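Local structure of endo-beta-N-acetylglucosaminidase F1 (Bacteroides thetaiotaomicron VPI-5482, 6TCV) at residues A[194-199]-A[375-380]. The protein probably hydrolyses the chitobiose core of high-mannose N-glycans, as an endo-beta-N-acetylglucosaminidase of a human gut bacterium. The protein carries 2 engineered substitutions. Residues are numbered along the deposited sequence; the frame is centred on the assembly and turned at random. Where two conformers were deposited one is given.
Sequences LLWDVV and MEFNLG. With NAG (2-acetamido-2-deoxy-beta-D-glucopyranose), chain B; MAN (alpha-D-mannopyranose), chain C.
The indole of W196 is met obliquely by the phenyl ring of F377 and at its edge by the terminal methyl of M375, while over the rim of one indole face lies L195 CD2, 3.5 Å above the plane. W196 CZ2 in turn lies near the plane of the F377 ring, at its edge, 3.9 Å from F377 CE2. M375 CE stands 4.4 Å from W196 CH2, and over the rim of one phenyl face lies the carbonyl oxygen of M375. Both aromatic side chains set CG anti to their own carbonyl carbon (chi1 -60° in W196, -76° in F377), which sends the rings across a gap too wide for backbone contact. Long, flat W196 suits that span, and flexible, unbranched M375 can fit its methyl beside it. L172 of strand 169-175 and F401 of strand 400-404, with F187 from the loop between strands 169-175 and 198-209, add to the apolar surround of W196.

The residues either side of F377, E376 and N378, are polar and bond to the sugars. E376, bent at chi2 (-64°), receives L379 N on OE1 at 2.8 Å, from above the carboxylate plane, and a weak bond from N378 N. E376 OE2 accepts a hydrogen bond from O6 of the N-acetylglucosamine, 2.7 Å away, while N378 ND2 donates to O4 of a mannose at 2.9 Å. Amide and carboxylate thus suit sugar hydroxyls. In this conformer the N-H groups would favour the carboxylate's negative charge, but E376 also adopts a second, so its sugar bond need not be permanent. With no hydrogen bond between the two segments, their contact is purely apolar, beside a turn whose polar side chains bond to the glycan.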
loop_
_atom_site.group_PDB
_atom_site.type_symbol
_atom_site.label_atom_id
_atom_site.label_comp_id
_atom_site.label_asym_id
_atom_site.label_seq_id
_atom_site.Cartn_x
_atom_site.Cartn_y
_atom_site.Cartn_z
ATOM N N LEU A 194 3.682 13.921 9.730
ATOM C CA LEU A 194 3.643 12.549 10.265
ATOM C C LEU A 194 4.705 11.711 9.554
ATOM O O LEU A 194 4.871 11.766 8.319
ATOM C CB LEU A 194 2.286 11.895 9.994
ATOM C CG LEU A 194 1.156 12.500 10.818
ATOM C CD1 LEU A 194 -0.204 12.015 10.283
ATOM C CD2 LEU A 194 1.282 12.171 12.266
ATOM N N LEU A 195 5.444 10.934 10.327
ATOM C CA LEU A 195 6.531 10.117 9.793
ATOM C C LEU A 195 6.035 8.973 8.934
ATOM O O LEU A 195 6.654 8.685 7.896
ATOM C CB LEU A 195 7.360 9.559 10.958
ATOM C CG LEU A 195 8.564 8.714 10.605
ATOM C CD1 LEU A 195 9.571 9.517 9.836
ATOM C CD2 LEU A 195 9.167 8.121 11.857
ATOM N N TRP A 196 4.993 8.259 9.359
ATOM C CA TRP A 196 4.644 6.956 8.773
ATOM C C TRP A 196 3.541 7.108 7.737
ATOM O O TRP A 196 2.353 7.174 8.034
ATOM C CB TRP A 196 4.236 5.958 9.847
ATOM C CG TRP A 196 5.304 5.704 10.846
ATOM C CD1 TRP A 196 5.349 6.185 12.124
ATOM C CD2 TRP A 196 6.513 4.938 10.667
ATOM N NE1 TRP A 196 6.506 5.755 12.746
ATOM C CE2 TRP A 196 7.229 4.985 11.880
ATOM C CE3 TRP A 196 7.054 4.188 9.618
ATOM C CZ2 TRP A 196 8.430 4.348 12.056
ATOM C CZ3 TRP A 196 8.239 3.528 9.817
ATOM C CH2 TRP A 196 8.914 3.617 11.010
ATOM N N ASP A 197 3.946 7.111 6.467
ATOM C CA ASP A 197 3.035 7.286 5.330
ATOM C C ASP A 197 2.038 6.140 5.221
ATOM O O ASP A 197 0.910 6.345 4.772
ATOM C CB ASP A 197 3.851 7.321 4.022
ATOM C CG ASP A 197 4.847 8.450 3.977
ATOM O OD1 ASP A 197 5.842 8.409 4.716
ATOM O OD2 ASP A 197 4.621 9.389 3.157
ATOM N N VAL A 198 2.479 4.918 5.549
ATOM C CA VAL A 198 1.681 3.695 5.405
ATOM C C VAL A 198 1.769 2.890 6.687
ATOM O O VAL A 198 2.866 2.725 7.230
ATOM C CB VAL A 198 2.193 2.859 4.215
ATOM C CG1 VAL A 198 1.446 1.544 4.124
ATOM C CG2 VAL A 198 2.118 3.659 2.922
ATOM N N VAL A 199 0.624 2.427 7.184
ATOM C CA VAL A 199 0.576 1.561 8.360
ATOM C C VAL A 199 -0.220 0.312 8.065
ATOM O O VAL A 199 -1.111 0.338 7.217
ATOM C CB VAL A 199 0.030 2.302 9.588
ATOM C CG1 VAL A 199 0.793 3.608 9.868
ATOM C CG2 VAL A 199 -1.441 2.547 9.486
ATOM N N MET A 375 13.100 -2.405 10.670
ATOM C CA MET A 375 13.434 -2.304 12.086
ATOM C C MET A 375 12.395 -3.061 12.900
ATOM O O MET A 375 11.195 -2.763 12.822
ATOM C CB MET A 375 13.431 -0.834 12.514
ATOM C CG MET A 375 14.500 -0.001 11.849
ATOM S SD MET A 375 14.455 1.792 12.241
ATOM C CE MET A 375 13.137 2.269 11.114
ATOM N N GLU A 376 12.857 -4.035 13.689
ATOM C CA GLU A 376 11.988 -4.812 14.593
ATOM C C GLU A 376 11.971 -4.016 15.894
ATOM O O GLU A 376 12.964 -4.004 16.650
ATOM C CB GLU A 376 12.537 -6.222 14.790
ATOM C CG GLU A 376 11.478 -7.324 14.811
ATOM C CD GLU A 376 10.500 -7.243 15.960
ATOM O OE1 GLU A 376 10.543 -6.253 16.736
ATOM O OE2 GLU A 376 9.682 -8.168 16.111
ATOM N N PHE A 377 10.927 -3.216 16.112
ATOM C CA PHE A 377 10.912 -2.301 17.246
ATOM C C PHE A 377 10.622 -2.990 18.570
ATOM O O PHE A 377 10.923 -2.413 19.617
ATOM C CB PHE A 377 9.878 -1.217 17.018
ATOM C CG PHE A 377 10.258 -0.132 16.038
ATOM C CD1 PHE A 377 11.505 0.440 16.054
ATOM C CD2 PHE A 377 9.297 0.312 15.117
ATOM C CE1 PHE A 377 11.837 1.458 15.155
ATOM C CE2 PHE A 377 9.605 1.331 14.239
ATOM C CZ PHE A 377 10.867 1.888 14.246
ATOM N N ASN A 378 10.054 -4.192 18.561
ATOM C CA ASN A 378 9.820 -4.922 19.810
ATOM C C ASN A 378 11.050 -5.717 20.239
ATOM O O ASN A 378 11.346 -5.779 21.432
ATOM C CB ASN A 378 8.635 -5.870 19.609
ATOM C CG ASN A 378 8.267 -6.556 20.873
ATOM O OD1 ASN A 378 7.947 -5.913 21.883
ATOM N ND2 ASN A 378 8.309 -7.891 20.869
ATOM N N LEU A 379 11.719 -6.387 19.294
ATOM C CA LEU A 379 12.888 -7.200 19.608
ATOM C C LEU A 379 14.215 -6.524 19.424
ATOM O O LEU A 379 15.189 -6.986 20.012
ATOM C CB LEU A 379 12.928 -8.469 18.777
ATOM C CG LEU A 379 11.744 -9.425 18.831
ATOM C CD1 LEU A 379 11.873 -10.517 17.855
ATOM C CD2 LEU A 379 11.664 -9.991 20.234
ATOM N N GLY A 380 14.315 -5.492 18.649
ATOM C CA GLY A 380 15.479 -4.653 18.647
ATOM C C GLY A 380 16.315 -4.737 17.413
ATOM O O GLY A 380 17.227 -3.905 17.251
HETATM C C1 NAG B . 8.161 -12.245 11.404
HETATM C C2 NAG B . 6.712 -11.854 11.179
HETATM C C3 NAG B . 5.845 -11.903 12.439
HETATM C C4 NAG B . 6.704 -12.139 13.666
HETATM C C5 NAG B . 7.891 -11.198 13.605
HETATM C C6 NAG B . 8.763 -11.211 14.854
HETATM C C7 NAG B . 5.912 -10.283 9.461
HETATM C C8 NAG B . 6.028 -8.868 8.927
HETATM N N2 NAG B . 6.638 -10.551 10.542
HETATM O O3 NAG B . 4.883 -12.954 12.315
HETATM O O4 NAG B . 5.909 -11.827 14.822
HETATM O O5 NAG B . 8.758 -11.559 12.511
HETATM O O6 NAG B . 9.892 -10.421 14.666
HETATM O O7 NAG B . 5.206 -11.145 8.924
HETATM C C1 MAN C . 5.599 -12.241 23.582
HETATM C C2 MAN C . 5.781 -11.424 24.844
HETATM C C3 MAN C . 6.538 -10.150 24.507
HETATM C C4 MAN C . 7.869 -10.525 23.879
HETATM C C5 MAN C . 7.675 -11.464 22.692
HETATM C C6 MAN C . 8.985 -12.053 22.248
HETATM O O2 MAN C . 6.579 -12.196 25.764
HETATM O O3 MAN C . 6.735 -9.400 25.694
HETATM O O4 MAN C . 8.523 -9.341 23.425
HETATM O O5 MAN C . 6.852 -12.591 23.041
HETATM O O6 MAN C . 8.857 -12.905 21.106
#